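Long-range contacts in uncharacterized protein (Bacteroides ovatus, PDB 4DQA), which is of unknown function but probably binds carbohydrate, joining an E-set-like N-terminal domain to a concanavalin A-like lectin/glucanase domain: residues V9-K14 and N127-F132; Y47-P52 and Y109-R114; N178-T183 and R277-K282; L189-A194 and D202-A207. One frame throughout, in Å; residues are numbered along the deposited sequence. Where two conformers were deposited one is given.

Contact 1. Residues V9-K14 and N127-F132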
loop_
_atom_site.group_PDB
_atom_site.type_symbol
_atom_site.label_atom_id
_atom_site.label_comp_id
_atom_site.label_asym_id
_atom_site.label_seq_id
_atom_site.Cartn_x
_atom_site.Cartn_y
_atom_site.Cartn_z
ATOM N N VAL A 9 -23.922 32.417 11.158
ATOM C CA VAL A 9 -23.176 31.399 11.886
ATOM C C VAL A 9 -22.245 30.662 10.923
ATOM O O VAL A 9 -22.620 30.384 9.790
ATOM C CB VAL A 9 -24.161 30.422 12.556
ATOM C CG1 VAL A 9 -23.453 29.186 13.080
ATOM C CG2 VAL A 9 -24.899 31.142 13.686
ATOM N N TYR A 10 -21.025 30.390 11.376
ATOM C CA TYR A 10 -20.039 29.726 10.548
ATOM C C TYR A 10 -18.981 29.069 11.407
ATOM O O TYR A 10 -18.978 29.209 12.629
ATOM C CB TYR A 10 -19.401 30.729 9.570
ATOM C CG TYR A 10 -18.457 31.735 10.180
ATOM C CD1 TYR A 10 -18.934 32.824 10.907
ATOM C CD2 TYR A 10 -17.078 31.623 9.997
ATOM C CE1 TYR A 10 -18.059 33.749 11.458
ATOM C CE2 TYR A 10 -16.212 32.538 10.547
ATOM C CZ TYR A 10 -16.706 33.604 11.262
ATOM O OH TYR A 10 -15.837 34.517 11.803
ATOM N N PHE A 11 -18.076 28.346 10.758
ATOM C CA PHE A 11 -16.920 27.773 11.428
ATOM C C PHE A 11 -15.646 28.595 11.205
ATOM O O PHE A 11 -15.294 28.880 10.075
ATOM C CB PHE A 11 -16.694 26.356 10.914
ATOM C CG PHE A 11 -17.694 25.347 11.422
ATOM C CD1 PHE A 11 -17.723 25.012 12.749
ATOM C CD2 PHE A 11 -18.565 24.703 10.550
ATOM C CE1 PHE A 11 -18.606 24.049 13.203
ATOM C CE2 PHE A 11 -19.448 23.740 11.002
ATOM C CZ PHE A 11 -19.445 23.412 12.340
ATOM N N GLU A 12 -14.971 28.954 12.292
ATOM C CA GLU A 12 -13.817 29.872 12.258
ATOM C C GLU A 12 -12.619 29.206 11.634
ATOM O O GLU A 12 -11.884 29.821 10.858
ATOM C CB GLU A 12 -13.466 30.296 13.683
ATOM C CG GLU A 12 -12.345 31.300 13.809
ATOM C CD GLU A 12 -12.220 31.780 15.233
ATOM O OE1 GLU A 12 -11.645 31.049 16.070
ATOM O OE2 GLU A 12 -12.728 32.876 15.524
ATOM N N SER A 13 -12.409 27.945 11.993
ATOM C CA SER A 13 -11.322 27.157 11.420
ATOM C C SER A 13 -11.941 26.055 10.590
ATOM O O SER A 13 -12.768 25.278 11.076
ATOM C CB SER A 13 -10.417 26.562 12.507
ATOM N N LYS A 14 -11.533 26.005 9.328
ATOM C CA LYS A 14 -12.112 25.088 8.364
ATOM C C LYS A 14 -11.682 23.642 8.615
ATOM O O LYS A 14 -12.490 22.753 8.438
ATOM C CB LYS A 14 -11.702 25.505 6.948
ATOM C CG LYS A 14 -12.323 24.657 5.842
ATOM C CD LYS A 14 -11.657 24.934 4.489
ATOM C CE LYS A 14 -12.293 24.119 3.343
ATOM N NZ LYS A 14 -11.650 24.359 1.989
ATOM N N ASN A 127 -19.776 26.778 6.291
ATOM C CA ASN A 127 -20.624 26.123 7.289
ATOM C C ASN A 127 -20.337 24.640 7.450
ATOM O O ASN A 127 -21.155 23.907 8.016
ATOM C CB ASN A 127 -22.103 26.336 6.998
ATOM C CG ASN A 127 -22.485 25.946 5.590
ATOM O OD1 ASN A 127 -21.733 25.283 4.888
ATOM N ND2 ASN A 127 -23.663 26.371 5.168
ATOM N N ILE A 128 -19.182 24.212 6.956
ATOM C CA ILE A 128 -18.714 22.848 7.159
ATOM C C ILE A 128 -17.325 22.890 7.787
ATOM O O ILE A 128 -16.453 23.646 7.354
ATOM C CB ILE A 128 -18.657 22.051 5.842
ATOM C CG1 ILE A 128 -20.050 21.949 5.214
ATOM C CG2 ILE A 128 -18.045 20.666 6.095
ATOM C CD1 ILE A 128 -20.041 21.445 3.795
ATOM N N ALA A 129 -17.141 22.100 8.835
ATOM C CA ALA A 129 -15.857 21.933 9.492
ATOM C C ALA A 129 -15.344 20.544 9.105
ATOM O O ALA A 129 -16.098 19.562 9.185
ATOM C CB ALA A 129 -16.018 22.045 11.011
ATOM N N TYR A 130 -14.079 20.463 8.706
ATOM C CA TYR A 130 -13.505 19.202 8.245
ATOM C C TYR A 130 -12.499 18.675 9.252
ATOM O O TYR A 130 -11.565 19.375 9.640
ATOM C CB TYR A 130 -12.813 19.385 6.892
ATOM C CG TYR A 130 -13.704 19.872 5.779
ATOM C CD1 TYR A 130 -13.995 21.226 5.632
ATOM C CD2 TYR A 130 -14.238 18.992 4.857
ATOM C CE1 TYR A 130 -14.798 21.676 4.625
ATOM C CE2 TYR A 130 -15.033 19.442 3.832
ATOM C CZ TYR A 130 -15.331 20.787 3.732
ATOM O OH TYR A 130 -16.148 21.255 2.709
ATOM N N PHE A 131 -12.738 17.467 9.731
ATOM C CA PHE A 131 -11.840 16.826 10.667
ATOM C C PHE A 131 -11.202 15.637 9.968
ATOM O O PHE A 131 -11.890 14.749 9.504
ATOM C CB PHE A 131 -12.622 16.387 11.896
ATOM C CG PHE A 131 -13.277 17.545 12.610
ATOM C CD1 PHE A 131 -12.580 18.270 13.580
ATOM C CD2 PHE A 131 -14.542 17.949 12.261
ATOM C CE1 PHE A 131 -13.182 19.355 14.220
ATOM C CE2 PHE A 131 -15.146 19.036 12.899
ATOM C CZ PHE A 131 -14.457 19.739 13.864
ATOM N N PHE A 132 -9.882 15.655 9.887
ATOM C CA PHE A 132 -9.144 14.658 9.131
ATOM C C PHE A 132 -8.437 13.708 10.089
ATOM O O PHE A 132 -7.933 14.102 11.154
ATOM C CB PHE A 132 -8.138 15.343 8.222
ATOM C CG PHE A 132 -8.764 16.217 7.187
ATOM C CD1 PHE A 132 -9.324 15.669 6.057
ATOM C CD2 PHE A 132 -8.787 17.591 7.332
ATOM C CE1 PHE A 132 -9.889 16.463 5.091
ATOM C CE2 PHE A 132 -9.355 18.393 6.371
ATOM C CZ PHE A 132 -9.914 17.830 5.244
#
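The backbone N of Tyr130 donates to Lys14 O at 2.8 Å, a nearly straight bond with 170° at the hydrogen. It ties the end of the turn that follows strand 8-10 to strand 128-135, just before the chain enters strand 15-19, which runs parallel to 128-135. Lys14 CG stands anti to the backbone N (chi1 -177°) and the rest of the chain is extended, which carries CG and CE along the CD1-CE1 side of the tyrosine ring; Lys14 CE comes to 3.7 Å from Tyr130 CE1. Lysine suits this exposed position because its aliphatic stem can pack while the charged end can remain at the surface. On the buried side Phe11 does the packing. Ala129 CB sits over the centre of one face of its ring, 3.6 Å from the centroid and only 6° off the normal, a CH-pi contact that suits a side chain as small as a methyl group. The ring edge faces the Asn127-Ile128 peptide, where Phe11 CE2 lies 3.4 Å from Asn127 O. Leu31 and Val115 touch Phe11, so the ring is packed between strands 27-35 and 107-117, which belong to different sheets of the E-set-like domain, while Tyr58 and Val54 of helix 52-62 meet Tyr130. One backbone bond ties the strand entry to its neighbour, and the apolar Phe11-Ala129 contact suggests that this side depends mainly on packing.

Contact 2. Residues Y47-P52 and Y109-R114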
loop_
_atom_site.group_PDB
_atom_site.type_symbol
_atom_site.label_atom_id
_atom_site.label_comp_id
_atom_site.label_asym_id
_atom_site.label_seq_id
_atom_site.Cartn_x
_atom_site.Cartn_y
_atom_site.Cartn_z
ATOM N N TYR A 47 -26.110 20.724 14.687
ATOM C CA TYR A 47 -25.087 20.111 13.856
ATOM C C TYR A 47 -25.550 18.816 13.233
ATOM O O TYR A 47 -26.427 18.114 13.756
ATOM C CB TYR A 47 -23.829 19.849 14.698
ATOM C CG TYR A 47 -23.269 21.094 15.343
ATOM C CD1 TYR A 47 -22.485 21.980 14.607
ATOM C CD2 TYR A 47 -23.528 21.411 16.673
ATOM C CE1 TYR A 47 -21.992 23.129 15.168
ATOM C CE2 TYR A 47 -23.018 22.561 17.248
ATOM C CZ TYR A 47 -22.252 23.417 16.486
ATOM O OH TYR A 47 -21.744 24.568 17.066
ATOM N N SER A 48 -24.913 18.467 12.128
ATOM C CA SER A 48 -25.148 17.180 11.503
ATOM C C SER A 48 -23.914 16.762 10.734
ATOM O O SER A 48 -23.052 17.584 10.432
ATOM C CB SER A 48 -26.322 17.249 10.543
ATOM O OG SER A 48 -26.035 18.137 9.462
ATOM N N VAL A 49 -23.816 15.482 10.414
ATOM C CA VAL A 49 -22.744 15.024 9.525
ATOM C C VAL A 49 -23.132 15.389 8.113
ATOM O O VAL A 49 -24.264 15.153 7.672
ATOM C CB VAL A 49 -22.539 13.528 9.657
ATOM C CG1 VAL A 49 -21.487 13.026 8.658
ATOM C CG2 VAL A 49 -22.162 13.166 11.094
ATOM N N ALA A 50 -22.225 16.032 7.392
ATOM C CA ALA A 50 -22.511 16.469 6.046
ATOM C C ALA A 50 -22.621 15.296 5.070
ATOM O O ALA A 50 -22.162 14.200 5.344
ATOM C CB ALA A 50 -21.425 17.418 5.560
ATOM N N GLU A 51 -23.220 15.566 3.927
ATOM C CA GLU A 51 -23.378 14.562 2.887
ATOM C C GLU A 51 -22.026 14.069 2.377
ATOM O O GLU A 51 -21.081 14.845 2.256
ATOM C CB GLU A 51 -24.146 15.159 1.714
ATOM C CG GLU A 51 -25.598 15.527 2.024
ATOM C CD GLU A 51 -26.545 14.341 1.926
ATOM O OE1 GLU A 51 -26.094 13.178 2.063
ATOM O OE2 GLU A 51 -27.750 14.572 1.692
ATOM N N PRO A 52 -21.920 12.770 2.061
ATOM C CA PRO A 52 -20.657 12.275 1.502
ATOM C C PRO A 52 -20.203 13.038 0.249
ATOM O O PRO A 52 -18.992 13.102 0.026
ATOM C CB PRO A 52 -20.971 10.814 1.164
ATOM C CG PRO A 52 -22.042 10.428 2.132
ATOM C CD PRO A 52 -22.877 11.676 2.326
ATOM N N TYR A 109 -8.890 9.666 6.422
ATOM C CA TYR A 109 -10.335 9.731 6.616
ATOM C C TYR A 109 -10.766 11.134 6.967
ATOM O O TYR A 109 -9.960 11.948 7.442
ATOM C CB TYR A 109 -10.750 8.779 7.747
ATOM C CG TYR A 109 -10.451 7.340 7.437
ATOM C CD1 TYR A 109 -11.372 6.553 6.757
ATOM C CD2 TYR A 109 -9.236 6.784 7.775
ATOM C CE1 TYR A 109 -11.087 5.230 6.457
ATOM C CE2 TYR A 109 -8.942 5.473 7.482
ATOM C CZ TYR A 109 -9.870 4.711 6.806
ATOM O OH TYR A 109 -9.580 3.410 6.505
ATOM N N VAL A 110 -12.036 11.424 6.735
ATOM C CA VAL A 110 -12.558 12.736 7.069
ATOM C C VAL A 110 -13.956 12.611 7.636
ATOM O O VAL A 110 -14.748 11.748 7.239
ATOM C CB VAL A 110 -12.546 13.664 5.832
ATOM C CG1 VAL A 110 -13.361 13.050 4.699
ATOM C CG2 VAL A 110 -13.047 15.076 6.173
ATOM N N LEU A 111 -14.248 13.492 8.574
ATOM C CA LEU A 111 -15.592 13.668 9.091
ATOM C C LEU A 111 -15.955 15.132 8.861
ATOM O O LEU A 111 -15.391 16.018 9.509
ATOM C CB LEU A 111 -15.643 13.339 10.590
ATOM C CG LEU A 111 -17.001 13.587 11.248
ATOM C CD1 LEU A 111 -18.031 12.662 10.672
ATOM C CD2 LEU A 111 -16.909 13.401 12.762
ATOM N N PRO A 112 -16.886 15.401 7.941
ATOM C CA PRO A 112 -17.308 16.772 7.686
ATOM C C PRO A 112 -18.548 17.068 8.496
ATOM O O PRO A 112 -19.511 16.315 8.395
ATOM C CB PRO A 112 -17.619 16.770 6.190
ATOM C CG PRO A 112 -18.085 15.368 5.908
ATOM C CD PRO A 112 -17.382 14.469 6.914
HETATM N N MSE A 113 -18.498 18.100 9.330
HETATM C CA MSE A 113 -19.646 18.476 10.147
HETATM C C MSE A 113 -20.269 19.770 9.639
HETATM O O MSE A 113 -19.580 20.753 9.423
HETATM C CB MSE A 113 -19.208 18.693 11.586
HETATM C CG MSE A 113 -18.542 17.504 12.258
HETATM SE SE MSE A 113 -19.788 16.018 12.461
HETATM C CE MSE A 113 -21.312 16.917 13.105
ATOM N N ARG A 114 -21.583 19.761 9.480
ATOM C CA ARG A 114 -22.326 20.922 9.061
ATOM C C ARG A 114 -22.942 21.598 10.249
ATOM O O ARG A 114 -23.402 20.932 11.169
ATOM C CB ARG A 114 -23.443 20.501 8.109
ATOM C CG ARG A 114 -24.225 21.661 7.545
ATOM C CD ARG A 114 -25.119 21.203 6.428
ATOM N NE ARG A 114 -24.405 20.871 5.193
ATOM C CZ ARG A 114 -24.166 21.734 4.205
ATOM N NH1 ARG A 114 -24.544 23.006 4.325
ATOM N NH2 ARG A 114 -23.553 21.325 3.093
HETATM O O HOH W 1 -24.249 18.469 3.417
#
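Strands 43-49 and 107-117 pair antiparallel in the mixed sheet of the N-terminal, E-set-like domain, and this contact is the end of that pairing. Ser48 and Arg114 form a hydrogen-bonded pair: Arg114 N donates to Ser48 O at 2.8 Å and Ser48 N to Arg114 O at 3.0 Å. Beyond the non-hydrogen-bonded pair Val49-Met113, Ala50 N reaches Pro112 O at 2.9 Å. Proline has no N-H to give, yet its carbonyl still serves the pairing, and Ala50 CB is small enough to rest 3.9 Å from Pro112 CB. On the face of Val49, the selenomethionine Met113 bends at chi2 and chi3 (-65° and -45°), bringing SE to 4.0 Å from Val49 CG2 and folding CE back against Ser48 O. Leu111 CD1 meets Val49 CG1 on the same face. On the face of Ser48 and Arg114 there are polar links: Ser48 OG bonds to His116, and the bent arginine chain lets Arg114 NH2 donate to a water, 3.0 Å away, that also accepts from Glu51 N. Backbone bonds therefore set the register, apolar side chains pack on one face, and a water extends the link to the chain leaving the strand.

Contact 3. Residues N178-T183 and R277-K282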
loop_
_atom_site.group_PDB
_atom_site.type_symbol
_atom_site.label_atom_id
_atom_site.label_comp_id
_atom_site.label_asym_id
_atom_site.label_seq_id
_atom_site.Cartn_x
_atom_site.Cartn_y
_atom_site.Cartn_z
ATOM N N ASN A 178 21.816 -14.474 -6.905
ATOM C CA ASN A 178 20.856 -14.492 -5.806
ATOM C C ASN A 178 19.443 -14.412 -6.394
ATOM O O ASN A 178 19.082 -13.399 -6.960
ATOM C CB ASN A 178 21.122 -13.288 -4.917
ATOM C CG ASN A 178 22.576 -13.215 -4.485
ATOM O OD1 ASN A 178 22.981 -13.875 -3.541
ATOM N ND2 ASN A 178 23.374 -12.411 -5.205
ATOM N N THR A 179 18.680 -15.493 -6.303
ATOM C CA THR A 179 17.351 -15.553 -6.910
ATOM C C THR A 179 16.346 -14.689 -6.164
ATOM O O THR A 179 16.190 -14.846 -4.951
ATOM C CB THR A 179 16.820 -16.995 -6.847
ATOM O OG1 THR A 179 17.703 -17.835 -7.559
ATOM C CG2 THR A 179 15.439 -17.122 -7.463
ATOM N N ILE A 180 15.635 -13.817 -6.872
ATOM C CA ILE A 180 14.455 -13.172 -6.280
ATOM C C ILE A 180 13.245 -14.005 -6.640
ATOM O O ILE A 180 12.694 -14.687 -5.785
ATOM C CB ILE A 180 14.317 -11.724 -6.675
ATOM C CG1 ILE A 180 15.523 -10.944 -6.159
ATOM C CG2 ILE A 180 13.039 -11.124 -6.022
ATOM C CD1 ILE A 180 15.606 -9.538 -6.731
HETATM N N MSE A 181 12.830 -13.993 -7.896
HETATM C CA MSE A 181 11.636 -14.721 -8.310
HETATM C C MSE A 181 11.632 -14.972 -9.819
HETATM O O MSE A 181 12.128 -14.129 -10.576
HETATM C CB MSE A 181 10.395 -13.901 -7.915
HETATM C CG MSE A 181 10.481 -12.426 -8.329
HETATM SE SE MSE A 181 9.263 -11.171 -7.434
HETATM C CE MSE A 181 7.584 -11.962 -8.037
ATOM N N GLY A 182 11.018 -16.070 -10.257
ATOM C CA GLY A 182 10.769 -16.289 -11.662
ATOM C C GLY A 182 11.039 -17.707 -12.101
ATOM O O GLY A 182 11.170 -18.612 -11.251
ATOM N N THR A 183 11.164 -17.865 -13.413
ATOM C CA THR A 183 11.305 -19.146 -14.047
ATOM C C THR A 183 12.659 -19.212 -14.716
ATOM O O THR A 183 12.889 -18.598 -15.750
ATOM C CB THR A 183 10.159 -19.359 -15.036
ATOM O OG1 THR A 183 8.929 -19.188 -14.317
ATOM C CG2 THR A 183 10.215 -20.751 -15.674
ATOM N N ARG A 277 21.054 -21.175 -6.235
ATOM C CA ARG A 277 21.110 -19.721 -6.202
ATOM C C ARG A 277 20.173 -19.092 -5.153
ATOM O O ARG A 277 19.404 -18.164 -5.428
ATOM C CB ARG A 277 20.870 -19.164 -7.606
ATOM C CG ARG A 277 21.925 -19.626 -8.585
ATOM C CD ARG A 277 21.462 -19.569 -10.027
ATOM N NE ARG A 277 22.370 -20.329 -10.867
ATOM C CZ ARG A 277 22.184 -20.547 -12.160
ATOM N NH1 ARG A 277 21.177 -19.971 -12.795
ATOM N NH2 ARG A 277 23.035 -21.322 -12.812
ATOM N N PRO A 278 20.285 -19.557 -3.904
ATOM C CA PRO A 278 19.384 -19.019 -2.881
ATOM C C PRO A 278 19.607 -17.548 -2.549
ATOM O O PRO A 278 20.750 -17.068 -2.491
ATOM C CB PRO A 278 19.700 -19.860 -1.647
ATOM C CG PRO A 278 21.106 -20.371 -1.876
ATOM C CD PRO A 278 21.222 -20.553 -3.362
ATOM N N PHE A 279 18.501 -16.866 -2.274
ATOM C CA PHE A 279 18.518 -15.546 -1.708
ATOM C C PHE A 279 18.778 -15.630 -0.229
ATOM O O PHE A 279 18.244 -16.504 0.453
ATOM C CB PHE A 279 17.139 -14.949 -1.937
ATOM C CG PHE A 279 17.004 -13.493 -1.574
ATOM C CD1 PHE A 279 17.398 -12.527 -2.464
ATOM C CD2 PHE A 279 16.366 -13.098 -0.419
ATOM C CE1 PHE A 279 17.258 -11.176 -2.148
ATOM C CE2 PHE A 279 16.206 -11.747 -0.110
ATOM C CZ PHE A 279 16.647 -10.799 -0.975
ATOM N N HIS A 280 19.594 -14.701 0.291
ATOM C CA HIS A 280 19.806 -14.589 1.723
ATOM C C HIS A 280 19.377 -13.222 2.181
ATOM O O HIS A 280 20.056 -12.220 1.916
ATOM C CB HIS A 280 21.271 -14.809 2.059
ATOM C CG HIS A 280 21.708 -16.212 1.803
ATOM N ND1 HIS A 280 22.205 -16.631 0.594
ATOM C CD2 HIS A 280 21.647 -17.309 2.593
ATOM C CE1 HIS A 280 22.479 -17.925 0.662
ATOM N NE2 HIS A 280 22.129 -18.363 1.851
ATOM N N GLY A 281 18.221 -13.156 2.844
ATOM C CA GLY A 281 17.642 -11.880 3.254
ATOM C C GLY A 281 16.177 -12.033 3.551
ATOM O O GLY A 281 15.712 -13.132 3.838
ATOM N N LYS A 282 15.466 -10.924 3.522
ATOM C CA LYS A 282 14.040 -10.910 3.779
ATOM C C LYS A 282 13.277 -10.381 2.581
ATOM O O LYS A 282 13.793 -9.557 1.811
ATOM C CB LYS A 282 13.724 -10.053 4.996
ATOM C CG LYS A 282 14.337 -10.550 6.288
ATOM C CD LYS A 282 14.015 -9.562 7.408
ATOM C CE LYS A 282 14.621 -9.917 8.730
ATOM N NZ LYS A 282 16.103 -9.718 8.682
HETATM O O HOH W 2 21.533 -13.423 -1.283
#
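The Phe279 ring meets the 178-180 strand obliquely, with Thr179 O and Ile180 CG1 nearby, while the His280 ring has a water at its edge, in its plane, and stacks with Tyr173. These residues belong to the concanavalin A-like domain, where the loop leading into strand 282-289 packs on the short strand 178-180. Phe279 CG is anti to the backbone N (chi1 -172°), and the ring extends to Ile169, Val171 and Phe145; a large aromatic suits this buried place between strands. Ile180 CG1 is a loose apolar neighbour, 4.4 Å from Phe279 CE1. Phe279 CB lies 3.2 Å from Thr179 O, a carbonyl buried here without a hydrogen-bond partner. At the neighbouring bend two residues, Ile180 and Met181, stand opposite the single Leu189, a classic beta bulge. The water joins the segments, donating to Asn178 OD1 at 2.7 Å and accepting from His280 N at 2.8 Å. Asn178 suits the site because its amide has two ends: ND2 turns to Ile191 O and Leu175 O. Threonine offers a hydroxyl beside its own N-H, and both donate to Arg277 O from opposite faces of the carbonyl plane: Thr179 N at 2.9 Å and Thr179 OG1 at 2.7 Å.

Contact 4. Residues L189-A194 and D202-A207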
loop_
_atom_site.group_PDB
_atom_site.type_symbol
_atom_site.label_atom_id
_atom_site.label_comp_id
_atom_site.label_asym_id
_atom_site.label_seq_id
_atom_site.Cartn_x
_atom_site.Cartn_y
_atom_site.Cartn_z
ATOM N N LEU A 189 14.022 -12.822 -12.267
ATOM C CA LEU A 189 14.613 -11.635 -11.673
ATOM C C LEU A 189 15.547 -12.074 -10.561
ATOM O O LEU A 189 15.168 -12.842 -9.656
ATOM C CB LEU A 189 13.521 -10.714 -11.134
ATOM C CG LEU A 189 13.983 -9.407 -10.490
ATOM C CD1 LEU A 189 14.585 -8.512 -11.548
ATOM C CD2 LEU A 189 12.800 -8.725 -9.797
ATOM N N ARG A 190 16.803 -11.645 -10.680
ATOM C CA ARG A 190 17.837 -12.038 -9.732
ATOM C C ARG A 190 18.750 -10.862 -9.452
ATOM O O ARG A 190 18.639 -9.798 -10.071
ATOM C CB ARG A 190 18.639 -13.208 -10.301
ATOM C CG ARG A 190 19.433 -12.882 -11.547
ATOM C CD ARG A 190 19.983 -14.150 -12.213
ATOM N NE ARG A 190 20.817 -13.855 -13.374
ATOM C CZ ARG A 190 21.154 -14.763 -14.292
ATOM N NH1 ARG A 190 20.729 -16.022 -14.181
ATOM N NH2 ARG A 190 21.894 -14.402 -15.317
ATOM N N ILE A 191 19.652 -11.061 -8.495
ATOM C CA ILE A 191 20.718 -10.090 -8.252
ATOM C C ILE A 191 22.009 -10.848 -8.466
ATOM O O ILE A 191 22.302 -11.824 -7.759
ATOM C CB ILE A 191 20.705 -9.508 -6.829
ATOM C CG1 ILE A 191 19.286 -9.082 -6.432
ATOM C CG2 ILE A 191 21.650 -8.328 -6.795
ATOM C CD1 ILE A 191 19.151 -8.696 -4.974
ATOM N N GLY A 192 22.761 -10.429 -9.476
ATOM C CA GLY A 192 24.048 -11.009 -9.778
ATOM C C GLY A 192 24.069 -12.203 -10.700
ATOM O O GLY A 192 23.153 -13.022 -10.712
ATOM N N ASP A 193 25.140 -12.291 -11.472
ATOM C CA ASP A 193 25.524 -13.578 -12.074
ATOM C C ASP A 193 27.044 -13.592 -12.196
ATOM O O ASP A 193 27.610 -13.745 -13.285
ATOM C CB ASP A 193 24.856 -13.790 -13.429
ATOM C CG ASP A 193 25.102 -15.191 -13.970
ATOM O OD1 ASP A 193 25.106 -16.147 -13.158
ATOM O OD2 ASP A 193 25.290 -15.331 -15.192
ATOM N N ALA A 194 27.721 -13.399 -11.075
ATOM C CA ALA A 194 29.152 -13.088 -11.116
ATOM C C ALA A 194 30.027 -14.222 -11.605
ATOM O O ALA A 194 31.162 -13.977 -12.066
ATOM C CB ALA A 194 29.609 -12.606 -9.748
ATOM N N ASP A 202 25.992 -7.873 -7.004
ATOM C CA ASP A 202 25.023 -6.981 -6.388
ATOM C C ASP A 202 24.219 -6.151 -7.387
ATOM O O ASP A 202 23.542 -5.167 -7.004
ATOM C CB ASP A 202 25.687 -6.109 -5.291
ATOM C CG ASP A 202 27.020 -5.482 -5.709
ATOM O OD1 ASP A 202 27.410 -5.519 -6.897
ATOM O OD2 ASP A 202 27.740 -4.958 -4.812
ATOM N N TYR A 203 24.197 -6.580 -8.654
ATOM C CA TYR A 203 23.458 -5.881 -9.713
ATOM C C TYR A 203 22.181 -6.627 -10.075
ATOM O O TYR A 203 22.219 -7.798 -10.467
ATOM C CB TYR A 203 24.329 -5.722 -10.954
ATOM C CG TYR A 203 25.222 -4.507 -10.917
ATOM C CD1 TYR A 203 25.998 -4.226 -9.796
ATOM C CD2 TYR A 203 25.281 -3.632 -11.977
ATOM C CE1 TYR A 203 26.808 -3.094 -9.742
ATOM C CE2 TYR A 203 26.083 -2.509 -11.932
ATOM C CZ TYR A 203 26.849 -2.256 -10.813
ATOM O OH TYR A 203 27.655 -1.140 -10.761
ATOM N N LEU A 204 21.053 -5.948 -9.943
ATOM C CA LEU A 204 19.781 -6.497 -10.384
ATOM C C LEU A 204 19.776 -6.786 -11.862
ATOM O O LEU A 204 20.272 -6.011 -12.672
ATOM C CB LEU A 204 18.660 -5.500 -10.155
ATOM C CG LEU A 204 18.001 -5.434 -8.817
ATOM C CD1 LEU A 204 17.097 -4.214 -8.826
ATOM C CD2 LEU A 204 17.181 -6.703 -8.560
ATOM N N GLU A 205 19.179 -7.899 -12.226
ATOM C CA GLU A 205 19.216 -8.397 -13.585
ATOM C C GLU A 205 17.996 -9.219 -13.873
ATOM O O GLU A 205 17.512 -9.952 -13.011
ATOM C CB GLU A 205 20.463 -9.272 -13.784
ATOM C CG GLU A 205 20.616 -9.886 -15.153
ATOM C CD GLU A 205 21.934 -10.640 -15.307
ATOM O OE1 GLU A 205 22.196 -11.592 -14.517
ATOM O OE2 GLU A 205 22.715 -10.288 -16.222
ATOM N N VAL A 206 17.484 -9.092 -15.096
ATOM C CA VAL A 206 16.524 -10.042 -15.612
ATOM C C VAL A 206 17.186 -10.979 -16.613
ATOM O O VAL A 206 17.981 -10.564 -17.449
ATOM C CB VAL A 206 15.283 -9.347 -16.185
ATOM C CG1 VAL A 206 15.636 -8.424 -17.293
ATOM C CG2 VAL A 206 14.304 -10.376 -16.688
ATOM N N ALA A 207 16.895 -12.267 -16.486
ATOM C CA ALA A 207 17.522 -13.282 -17.317
ATOM C C ALA A 207 16.516 -14.309 -17.796
ATOM O O ALA A 207 15.394 -14.357 -17.313
ATOM C CB ALA A 207 18.662 -13.966 -16.527
#
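Arg190 and Glu205 lie side by side and point the same way, joined by a salt bridge in which Glu205 OE1 takes two N-H groups, Arg190 NE and Arg190 NH2, each 2.9 Å away. Arg190 CG sits between its backbone N and carbonyl carbon (chi1 65°) and the chain then extends to NE, bringing the guanidinium alongside Glu205. OE1 lies in the guanidinium plane, which is 57° from that of the carboxylate; both donors come from the same carboxylate face, NE on the anti side and NH2 from well above. Ala207 CB covers the centre of one guanidinium face, 3.4 Å from Arg190 CZ, a methyl being small enough to sit close over the planar cation. Asp193 lies toward the opposite face, its OD2 3.5 Å from Arg190 NH2, an electrostatic link only. Farther out, Thr199 bonds to Glu205 OE2 and Asn177 to Asp193 OD1, second partners that help to orient the carboxylates. On the backbone, Arg190 N donates to Glu205 O at 3.0 Å, and Glu205 N returns a bond to Arg190 O. Gly192, whose positive phi (88°) suits glycine, donates from N to Tyr203 O. On the other face Ile191 CG1 packs on Leu204 CD2 at 3.8 Å, and Ile180 touches both. Alternating hydrogen-bonded and non-hydrogen-bonded pairs make this an antiparallel strand pair, 187-190 with 203-208, in a three-stranded sheet of the concanavalin A-like domain.

In the fold
The four contacts form two pairs, one in each domain. Contacts 1 and 2 have centres 10 Å apart and share a sheet, since strands 128-135 and 107-117 are neighbours: Ala129 O lies 2.8 Å from Met113 N, and Phe131 O 2.8 Å from Leu111 N, probable hydrogen bonds. Contacts 3 and 4, also 10 Å apart between centres, meet where Asn178 N approaches Ile191 O at 2.8 Å; the segments of contact 4 fall between those of contact 3 in sequence. The pairs stand on opposite sides of the chain's centre, with contacts 2 and 3 about 49 Å apart between centres and about 27 Å between nearest atoms.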